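Local coordinates for cell-binding factor 2 (Campylobacter jejuni, PDB 3RFW), which acts as a SurA-like chaperone and virulence factor and probably catalyses the cis-trans isomerisation of peptide bonds that precede proline, at residues A1-V6 with A39-Y44; A143-L148 with Y200-K205; L165-Q170 with K205-A210. All coordinates share one frame; numbering follows the deposited sequence.

Contact 1: A1-V6 with A39-Y44; sequences ATVATV and ALIQQY
Ile41 of helix 34-56 reaches across to Val3 and Ala4 of strand 2-6 with both branches of its side chain. The longer branch does most of the work. CG1 lies anti to the carbonyl carbon (chi1 -56°) and the chain runs on extended (chi2 171°), which carries the terminal methyl out from the helix. That methyl, Ile41 CD1, comes to rest 3.8 Å from Val3 CB. It also lies 3.9 Å from Val3 CG2, so it touches the branch point and one methyl of the valine. The two side chains meet at a slant, not end on. The shorter branch serves Ala4: Ile41 CG2 stands 4.2 Å from Ala4 CB, a lighter touch. Val3 and Ala4 follow each other in the strand, yet both CB atoms point toward the helix. A classic beta bulge explains this, because both residues face Ile11 of the partner strand 9-12. The bulge thus gives one isoleucine two consecutive strand side chains to rest on. The backbones stay apart, with Val3 CA 7.8 Å from Ile41 CA. Phe29 also packs on Ile41. Tyr251 of the second subunit touches both Ala4 and Ile41, and residues 4-6 pair antiparallel with a strand of that subunit. The contact therefore borders on the second subunit, and the sheet runs on across the interface. Its chemistry is purely apolar. Methyl packing sets no strict direction, so helix and strand are matched here by shape and by the burial of Ala4 and Ile41 from water.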
loop_
_atom_site.group_PDB
_atom_site.type_symbol
_atom_site.label_atom_id
_atom_site.label_comp_id
_atom_site.label_asym_id
_atom_site.label_seq_id
_atom_site.Cartn_x
_atom_site.Cartn_y
_atom_site.Cartn_z
ATOM N N ALA A 1 15.122 15.462 -37.681
ATOM C CA ALA A 1 16.556 15.870 -37.762
ATOM C C ALA A 1 17.453 14.795 -37.156
ATOM O O ALA A 1 17.054 14.066 -36.234
ATOM C CB ALA A 1 16.775 17.198 -37.071
ATOM N N THR A 2 18.681 14.739 -37.650
ATOM C CA THR A 2 19.585 13.670 -37.295
ATOM C C THR A 2 20.367 14.067 -36.073
ATOM O O THR A 2 20.947 15.140 -36.036
ATOM C CB THR A 2 20.536 13.400 -38.436
ATOM O OG1 THR A 2 19.777 12.880 -39.524
ATOM C CG2 THR A 2 21.596 12.388 -38.028
ATOM N N VAL A 3 20.318 13.243 -35.036
ATOM C CA VAL A 3 20.978 13.611 -33.779
ATOM C C VAL A 3 22.183 12.697 -33.583
ATOM O O VAL A 3 22.975 12.879 -32.669
ATOM C CB VAL A 3 19.998 13.519 -32.575
ATOM C CG1 VAL A 3 18.972 14.638 -32.652
ATOM C CG2 VAL A 3 19.299 12.151 -32.554
ATOM N N ALA A 4 22.261 11.655 -34.401
ATOM C CA ALA A 4 23.353 10.696 -34.315
ATOM C C ALA A 4 23.342 9.791 -35.534
ATOM O O ALA A 4 22.320 9.666 -36.196
ATOM C CB ALA A 4 23.249 9.871 -33.030
ATOM N N THR A 5 24.472 9.130 -35.800
ATOM C CA THR A 5 24.538 8.089 -36.817
ATOM C C THR A 5 25.144 6.913 -36.117
ATOM O O THR A 5 25.945 7.071 -35.198
ATOM C CB THR A 5 25.458 8.470 -38.037
ATOM O OG1 THR A 5 26.821 8.578 -37.595
ATOM C CG2 THR A 5 25.036 9.803 -38.665
ATOM N N VAL A 6 24.737 5.728 -36.524
ATOM C CA VAL A 6 25.217 4.494 -35.945
ATOM C C VAL A 6 25.568 3.589 -37.088
ATOM O O VAL A 6 24.693 3.237 -37.880
ATOM C CB VAL A 6 24.126 3.787 -35.132
ATOM C CG1 VAL A 6 24.692 2.474 -34.531
ATOM C CG2 VAL A 6 23.627 4.690 -33.998
ATOM N N ALA A 39 21.692 11.789 -22.884
ATOM C CA ALA A 39 21.523 10.523 -22.203
ATOM C C ALA A 39 20.407 9.673 -22.839
ATOM O O ALA A 39 20.495 8.441 -22.887
ATOM C CB ALA A 39 21.235 10.757 -20.760
ATOM N N LEU A 40 19.379 10.336 -23.354
ATOM C CA LEU A 40 18.230 9.625 -23.906
ATOM C C LEU A 40 18.607 9.109 -25.276
ATOM O O LEU A 40 18.307 7.972 -25.601
ATOM C CB LEU A 40 16.988 10.528 -23.994
ATOM C CG LEU A 40 16.387 10.885 -22.622
ATOM C CD1 LEU A 40 15.197 11.775 -22.833
ATOM C CD2 LEU A 40 15.957 9.652 -21.828
ATOM N N ILE A 41 19.358 9.907 -26.023
ATOM C CA ILE A 41 19.916 9.437 -27.286
ATOM C C ILE A 41 20.812 8.195 -27.141
ATOM O O ILE A 41 20.631 7.216 -27.868
ATOM C CB ILE A 41 20.613 10.549 -28.059
ATOM C CG1 ILE A 41 19.646 11.713 -28.285
ATOM C CG2 ILE A 41 21.086 10.003 -29.418
ATOM C CD1 ILE A 41 20.303 12.962 -28.851
ATOM N N GLN A 42 21.685 8.191 -26.134
ATOM C CA GLN A 42 22.540 7.026 -25.827
ATOM C C GLN A 42 21.696 5.806 -25.522
ATOM O O GLN A 42 21.972 4.724 -25.997
ATOM C CB GLN A 42 23.410 7.273 -24.577
ATOM C CG GLN A 42 24.613 8.183 -24.777
ATOM C CD GLN A 42 25.602 8.081 -23.610
ATOM O OE1 GLN A 42 26.037 9.094 -23.050
ATOM N NE2 GLN A 42 25.903 6.843 -23.198
ATOM N N GLN A 43 20.792 5.966 -24.569
ATOM C CA GLN A 43 19.883 4.898 -24.210
ATOM C C GLN A 43 19.146 4.311 -25.444
ATOM O O GLN A 43 19.090 3.089 -25.628
ATOM C CB GLN A 43 18.897 5.414 -23.178
ATOM C CG GLN A 43 18.031 4.321 -22.600
ATOM C CD GLN A 43 17.363 4.731 -21.289
ATOM O OE1 GLN A 43 17.698 5.773 -20.682
ATOM N NE2 GLN A 43 16.421 3.907 -20.835
ATOM N N TYR A 44 18.708 5.186 -26.342
ATOM C CA TYR A 44 17.939 4.772 -27.516
ATOM C C TYR A 44 18.808 4.018 -28.510
ATOM O O TYR A 44 18.419 2.943 -29.013
ATOM C CB TYR A 44 17.284 5.990 -28.196
ATOM C CG TYR A 44 16.533 5.623 -29.475
ATOM C CD1 TYR A 44 17.184 5.618 -30.709
ATOM C CD2 TYR A 44 15.225 5.137 -29.422
ATOM C CE1 TYR A 44 16.569 5.132 -31.857
ATOM C CE2 TYR A 44 14.572 4.694 -30.587
ATOM C CZ TYR A 44 15.238 4.708 -31.798
ATOM O OH TYR A 44 14.582 4.309 -32.953
#

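Contact 2: A143-L148 with Y200-K205; sequences AKFSEL and YHVILK
Phe145 and Leu204 each hold CG anti to the backbone N, and this turns both side chains into the gap between helix 138-152 and strand 199-213. For Phe145 the torsion (chi1 -167°) sends the ring outward from the helix to the strand. The two side chains lie alongside each other but point opposite ways. Leu204 CB sits over the centre of one ring face, 3.8 Å from the Phe145 centroid and 7° off the ring normal. This is a CH-pi contact. Further back, Leu204 CD2 lies 4.0 Å from Phe145 CB, so the leucine follows the phenylalanine along its length. The far edge of the ring meets Val202. Phe145 CZ approaches Val202 O to 3.2 Å, near the ring plane, and Phe145 CE1 is 3.8 Å from Val202 CG1. The axes of the two short segments make an angle of 146°, roughly antiparallel. Val202 and Leu204 point toward the helix, while Ile203 between them points away. Ile118, Leu133 and Ile189 also pack on Phe145. The sheet residue His201 meets the ring of His117, a histidine pair characteristic of parvulin-type isomerases. Between these two segments, Phe145 carries the contact, pressed on alternate residues of the strand. Leu204 also packs on Leu141 of the same helix. This is helix-on-sheet packing within the parvulin-type domain. The chemistry is mainly apolar. The weakly positive C-H edge of the ring faces a carbonyl oxygen, which is probably mildly favourable. Such contacts are weak one by one, so the join rests mainly on the close fit of buried apolar groups.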
loop_
_atom_site.group_PDB
_atom_site.type_symbol
_atom_site.label_atom_id
_atom_site.label_comp_id
_atom_site.label_asym_id
_atom_site.label_seq_id
_atom_site.Cartn_x
_atom_site.Cartn_y
_atom_site.Cartn_z
ATOM N N ALA A 143 -10.399 18.644 33.684
ATOM C CA ALA A 143 -9.259 18.104 34.454
ATOM C C ALA A 143 -9.700 17.118 35.541
ATOM O O ALA A 143 -9.189 15.992 35.622
ATOM C CB ALA A 143 -8.431 19.235 35.062
ATOM N N LYS A 144 -10.665 17.540 36.356
ATOM C CA LYS A 144 -11.229 16.676 37.377
ATOM C C LYS A 144 -11.861 15.420 36.807
ATOM O O LYS A 144 -11.676 14.344 37.355
ATOM C CB LYS A 144 -12.216 17.435 38.258
ATOM C CG LYS A 144 -11.694 17.697 39.674
ATOM N N PHE A 145 -12.566 15.541 35.684
ATOM C CA PHE A 145 -13.126 14.350 35.024
ATOM C C PHE A 145 -12.050 13.311 34.704
ATOM O O PHE A 145 -12.165 12.139 35.080
ATOM C CB PHE A 145 -13.893 14.712 33.734
ATOM C CG PHE A 145 -14.743 13.575 33.182
ATOM C CD1 PHE A 145 -16.052 13.396 33.598
ATOM C CD2 PHE A 145 -14.219 12.674 32.267
ATOM C CE1 PHE A 145 -16.838 12.337 33.094
ATOM C CE2 PHE A 145 -14.993 11.620 31.758
ATOM C CZ PHE A 145 -16.296 11.453 32.173
ATOM N N SER A 146 -11.074 13.727 33.901
ATOM C CA SER A 146 -9.985 12.858 33.461
ATOM C C SER A 146 -9.243 12.212 34.644
ATOM O O SER A 146 -8.889 11.027 34.594
ATOM C CB SER A 146 -8.999 13.645 32.597
ATOM O OG SER A 146 -9.648 14.260 31.495
ATOM N N GLU A 147 -9.015 12.991 35.701
ATOM C CA GLU A 147 -8.421 12.457 36.926
ATOM C C GLU A 147 -9.301 11.386 37.563
ATOM O O GLU A 147 -8.790 10.385 38.077
ATOM C CB GLU A 147 -8.120 13.574 37.939
ATOM N N LEU A 148 -10.617 11.580 37.526
ATOM C CA LEU A 148 -11.538 10.574 38.055
ATOM C C LEU A 148 -11.569 9.321 37.182
ATOM O O LEU A 148 -11.824 8.222 37.673
ATOM C CB LEU A 148 -12.950 11.152 38.207
ATOM C CG LEU A 148 -13.211 12.073 39.410
ATOM C CD1 LEU A 148 -14.727 12.296 39.614
ATOM C CD2 LEU A 148 -12.576 11.498 40.674
ATOM N N TYR A 200 -22.421 1.210 33.842
ATOM C CA TYR A 200 -22.950 2.568 34.047
ATOM C C TYR A 200 -21.889 3.619 33.707
ATOM O O TYR A 200 -20.804 3.613 34.296
ATOM C CB TYR A 200 -23.416 2.753 35.502
ATOM C CG TYR A 200 -24.636 1.927 35.865
ATOM C CD1 TYR A 200 -24.509 0.650 36.417
ATOM C CD2 TYR A 200 -25.913 2.385 35.577
ATOM C CE1 TYR A 200 -25.634 -0.130 36.699
ATOM C CE2 TYR A 200 -27.035 1.611 35.849
ATOM C CZ TYR A 200 -26.889 0.358 36.398
ATOM O OH TYR A 200 -28.015 -0.379 36.660
ATOM N N HIS A 201 -22.199 4.521 32.765
ATOM C CA HIS A 201 -21.224 5.522 32.312
ATOM C C HIS A 201 -21.555 6.925 32.785
ATOM O O HIS A 201 -22.710 7.322 32.810
ATOM C CB HIS A 201 -21.108 5.555 30.792
ATOM C CG HIS A 201 -21.181 4.215 30.141
ATOM N ND1 HIS A 201 -20.262 3.799 29.199
ATOM C CD2 HIS A 201 -22.084 3.213 30.254
ATOM C CE1 HIS A 201 -20.615 2.613 28.738
ATOM N NE2 HIS A 201 -21.716 2.235 29.362
ATOM N N VAL A 202 -20.515 7.706 33.045
ATOM C CA VAL A 202 -20.615 9.151 33.021
ATOM C C VAL A 202 -19.869 9.713 31.807
ATOM O O VAL A 202 -18.680 9.435 31.607
ATOM C CB VAL A 202 -20.038 9.768 34.323
ATOM C CG1 VAL A 202 -20.250 11.280 34.347
ATOM C CG2 VAL A 202 -20.666 9.091 35.567
ATOM N N ILE A 203 -20.551 10.563 31.043
ATOM C CA ILE A 203 -20.007 11.103 29.792
ATOM C C ILE A 203 -19.755 12.604 29.930
ATOM O O ILE A 203 -20.594 13.340 30.480
ATOM C CB ILE A 203 -20.985 10.883 28.656
ATOM C CG1 ILE A 203 -21.438 9.418 28.626
ATOM C CG2 ILE A 203 -20.383 11.328 27.327
ATOM C CD1 ILE A 203 -22.232 9.065 27.392
ATOM N N LEU A 204 -18.566 13.040 29.522
ATOM C CA LEU A 204 -18.305 14.465 29.337
ATOM C C LEU A 204 -18.123 14.786 27.847
ATOM O O LEU A 204 -17.232 14.238 27.202
ATOM C CB LEU A 204 -17.063 14.895 30.114
ATOM C CG LEU A 204 -16.541 16.284 29.774
ATOM C CD1 LEU A 204 -17.540 17.376 30.197
ATOM C CD2 LEU A 204 -15.190 16.501 30.408
ATOM N N LYS A 205 -18.976 15.659 27.310
ATOM C CA LYS A 205 -18.887 16.032 25.904
ATOM C C LYS A 205 -18.011 17.257 25.724
ATOM O O LYS A 205 -18.289 18.314 26.286
ATOM C CB LYS A 205 -20.279 16.299 25.317
#

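Contact 3: L165-Q170 with K205-A210; sequences LGWFDQ and KENSQA
Trp167 lays the outer end of its six-membered ring against Asn207, Ser208 and Gln209. Its CG lies anti to the carbonyl carbon (chi1 -69°), which swings the indole toward strand 199-213. The tight part is at Asn207. Trp167 CH2 comes within 3.5 Å of Asn207 CB and 3.7 Å of Asn207 CG. Indole and amide planes are 42° apart. Ser208 N donates to Asn207 OD1 at 2.9 Å, a bent bond (140°) that probably limits the turning of the amide. Next to it, the ring edge meets backbone: Trp167 CZ3 is 3.7 Å from Ser208 C, in the plane of the ring. The packing thins toward Gln209, whose CB lies 4.1 Å from Trp167 CZ3. This is the solvent side. Ser208 and Gln209 are exposed. Ser208 CB points away from segment 165-170, and its OG is hydrogen-bonded to Asn186 ND2. Arg112 makes a cation-pi contact with the indole. Strand 108-120 lies between strands 164-168 and 199-213, so Trp167 reaches past it to the strand beyond. Glu206 and Asn207 form a classic beta bulge opposite Gln114 of that middle strand, which Trp167 also touches. Leu165 before the corner at 167 and Phe168 after it both pack on Phe177 of helix 175-183.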
loop_
_atom_site.group_PDB
_atom_site.type_symbol
_atom_site.label_atom_id
_atom_site.label_comp_id
_atom_site.label_asym_id
_atom_site.label_seq_id
_atom_site.Cartn_x
_atom_site.Cartn_y
_atom_site.Cartn_z
ATOM N N LEU A 165 -12.191 9.344 24.180
ATOM C CA LEU A 165 -12.806 8.462 23.186
ATOM C C LEU A 165 -12.641 9.058 21.791
ATOM O O LEU A 165 -12.999 8.439 20.797
ATOM C CB LEU A 165 -14.301 8.254 23.479
ATOM C CG LEU A 165 -14.700 7.453 24.724
ATOM C CD1 LEU A 165 -16.215 7.411 24.872
ATOM C CD2 LEU A 165 -14.122 6.041 24.704
ATOM N N GLY A 166 -12.142 10.287 21.735
ATOM C CA GLY A 166 -11.992 11.012 20.473
ATOM C C GLY A 166 -13.309 11.320 19.774
ATOM O O GLY A 166 -14.383 11.159 20.360
ATOM N N TRP A 167 -13.225 11.796 18.533
ATOM C CA TRP A 167 -14.411 11.999 17.692
ATOM C C TRP A 167 -15.033 10.696 17.220
ATOM O O TRP A 167 -14.326 9.756 16.890
ATOM C CB TRP A 167 -14.044 12.827 16.475
ATOM C CG TRP A 167 -13.701 14.232 16.799
ATOM C CD1 TRP A 167 -12.460 14.736 17.033
ATOM C CD2 TRP A 167 -14.618 15.329 16.945
ATOM N NE1 TRP A 167 -12.536 16.090 17.274
ATOM C CE2 TRP A 167 -13.846 16.483 17.208
ATOM C CE3 TRP A 167 -16.010 15.447 16.854
ATOM C CZ2 TRP A 167 -14.420 17.755 17.369
ATOM C CZ3 TRP A 167 -16.586 16.703 17.018
ATOM C CH2 TRP A 167 -15.787 17.847 17.257
ATOM N N PHE A 168 -16.358 10.644 17.183
ATOM C CA PHE A 168 -17.066 9.437 16.775
ATOM C C PHE A 168 -18.458 9.799 16.289
ATOM O O PHE A 168 -18.980 10.848 16.663
ATOM C CB PHE A 168 -17.123 8.405 17.907
ATOM C CG PHE A 168 -17.818 8.885 19.174
ATOM C CD1 PHE A 168 -19.165 8.627 19.384
ATOM C CD2 PHE A 168 -17.088 9.451 20.211
ATOM C CE1 PHE A 168 -19.789 9.002 20.576
ATOM C CE2 PHE A 168 -17.701 9.822 21.421
ATOM C CZ PHE A 168 -19.053 9.595 21.604
ATOM N N ASP A 169 -19.027 8.978 15.405
ATOM C CA ASP A 169 -20.405 9.185 14.959
ATOM C C ASP A 169 -21.389 8.181 15.548
ATOM O O ASP A 169 -21.069 7.489 16.512
ATOM C CB ASP A 169 -20.520 9.266 13.430
ATOM C CG ASP A 169 -19.938 8.050 12.718
ATOM O OD1 ASP A 169 -20.059 6.916 13.236
ATOM O OD2 ASP A 169 -19.392 8.229 11.606
ATOM N N GLN A 170 -22.611 8.168 15.018
ATOM C CA GLN A 170 -23.708 7.395 15.615
ATOM C C GLN A 170 -23.629 5.928 15.196
ATOM O O GLN A 170 -24.175 5.052 15.864
ATOM C CB GLN A 170 -25.073 7.986 15.222
ATOM N N LYS A 205 -18.976 15.659 27.310
ATOM C CA LYS A 205 -18.887 16.032 25.904
ATOM C C LYS A 205 -18.011 17.257 25.724
ATOM O O LYS A 205 -18.289 18.314 26.286
ATOM C CB LYS A 205 -20.279 16.299 25.317
ATOM N N GLU A 206 -16.972 17.120 24.906
ATOM C CA GLU A 206 -16.024 18.207 24.696
ATOM C C GLU A 206 -16.482 19.109 23.540
ATOM O O GLU A 206 -16.396 20.338 23.627
ATOM C CB GLU A 206 -14.627 17.639 24.418
ATOM C CG GLU A 206 -13.515 18.695 24.288
ATOM C CD GLU A 206 -12.122 18.085 24.106
ATOM O OE1 GLU A 206 -11.957 16.864 24.341
ATOM O OE2 GLU A 206 -11.191 18.833 23.733
ATOM N N ASN A 207 -16.940 18.488 22.455
ATOM C CA ASN A 207 -17.270 19.210 21.218
ATOM C C ASN A 207 -18.306 18.429 20.414
ATOM O O ASN A 207 -18.575 17.255 20.704
ATOM C CB ASN A 207 -16.010 19.438 20.364
ATOM C CG ASN A 207 -16.044 20.762 19.595
ATOM O OD1 ASN A 207 -17.104 21.353 19.395
ATOM N ND2 ASN A 207 -14.879 21.211 19.131
ATOM N N SER A 208 -18.881 19.084 19.411
ATOM C CA SER A 208 -19.804 18.430 18.496
ATOM C C SER A 208 -19.580 18.946 17.083
ATOM O O SER A 208 -19.105 20.061 16.890
ATOM C CB SER A 208 -21.233 18.725 18.920
ATOM O OG SER A 208 -21.476 18.132 20.178
ATOM N N GLN A 209 -19.991 18.162 16.102
ATOM C CA GLN A 209 -20.070 18.661 14.735
ATOM C C GLN A 209 -21.422 18.265 14.183
ATOM O O GLN A 209 -21.814 17.114 14.305
ATOM C CB GLN A 209 -18.963 18.030 13.887
ATOM C CG GLN A 209 -18.647 18.787 12.615
ATOM C CD GLN A 209 -17.426 18.210 11.896
ATOM O OE1 GLN A 209 -17.540 17.256 11.115
ATOM N NE2 GLN A 209 -16.249 18.750 12.201
ATOM N N ALA A 210 -22.177 19.233 13.682
ATOM C CA ALA A 210 -23.496 18.934 13.111
ATOM C C ALA A 210 -23.310 18.278 11.743
ATOM O O ALA A 210 -22.331 18.539 11.049
ATOM C CB ALA A 210 -24.338 20.211 12.976
#

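The three contacts come from two distant parts of an elongated chain. Contact 1 comes first in sequence and lies alone, its centre 74 Å from that of contact 2 and 63 Å from that of contact 3, on the opposite side of the chain's centre. Contacts 2 and 3 are neighbours, with centres 15 Å apart. Both use strand 199-213, share Lys205 and reach the same four-stranded sheet of the PpiC-type isomerase domain. Their segments alternate along the chain. Contact 2 joins a helix to this sheet, and contact 3 spans its strands. The isomerase domain is thus packed separately from the N-terminal region that meets the second subunit.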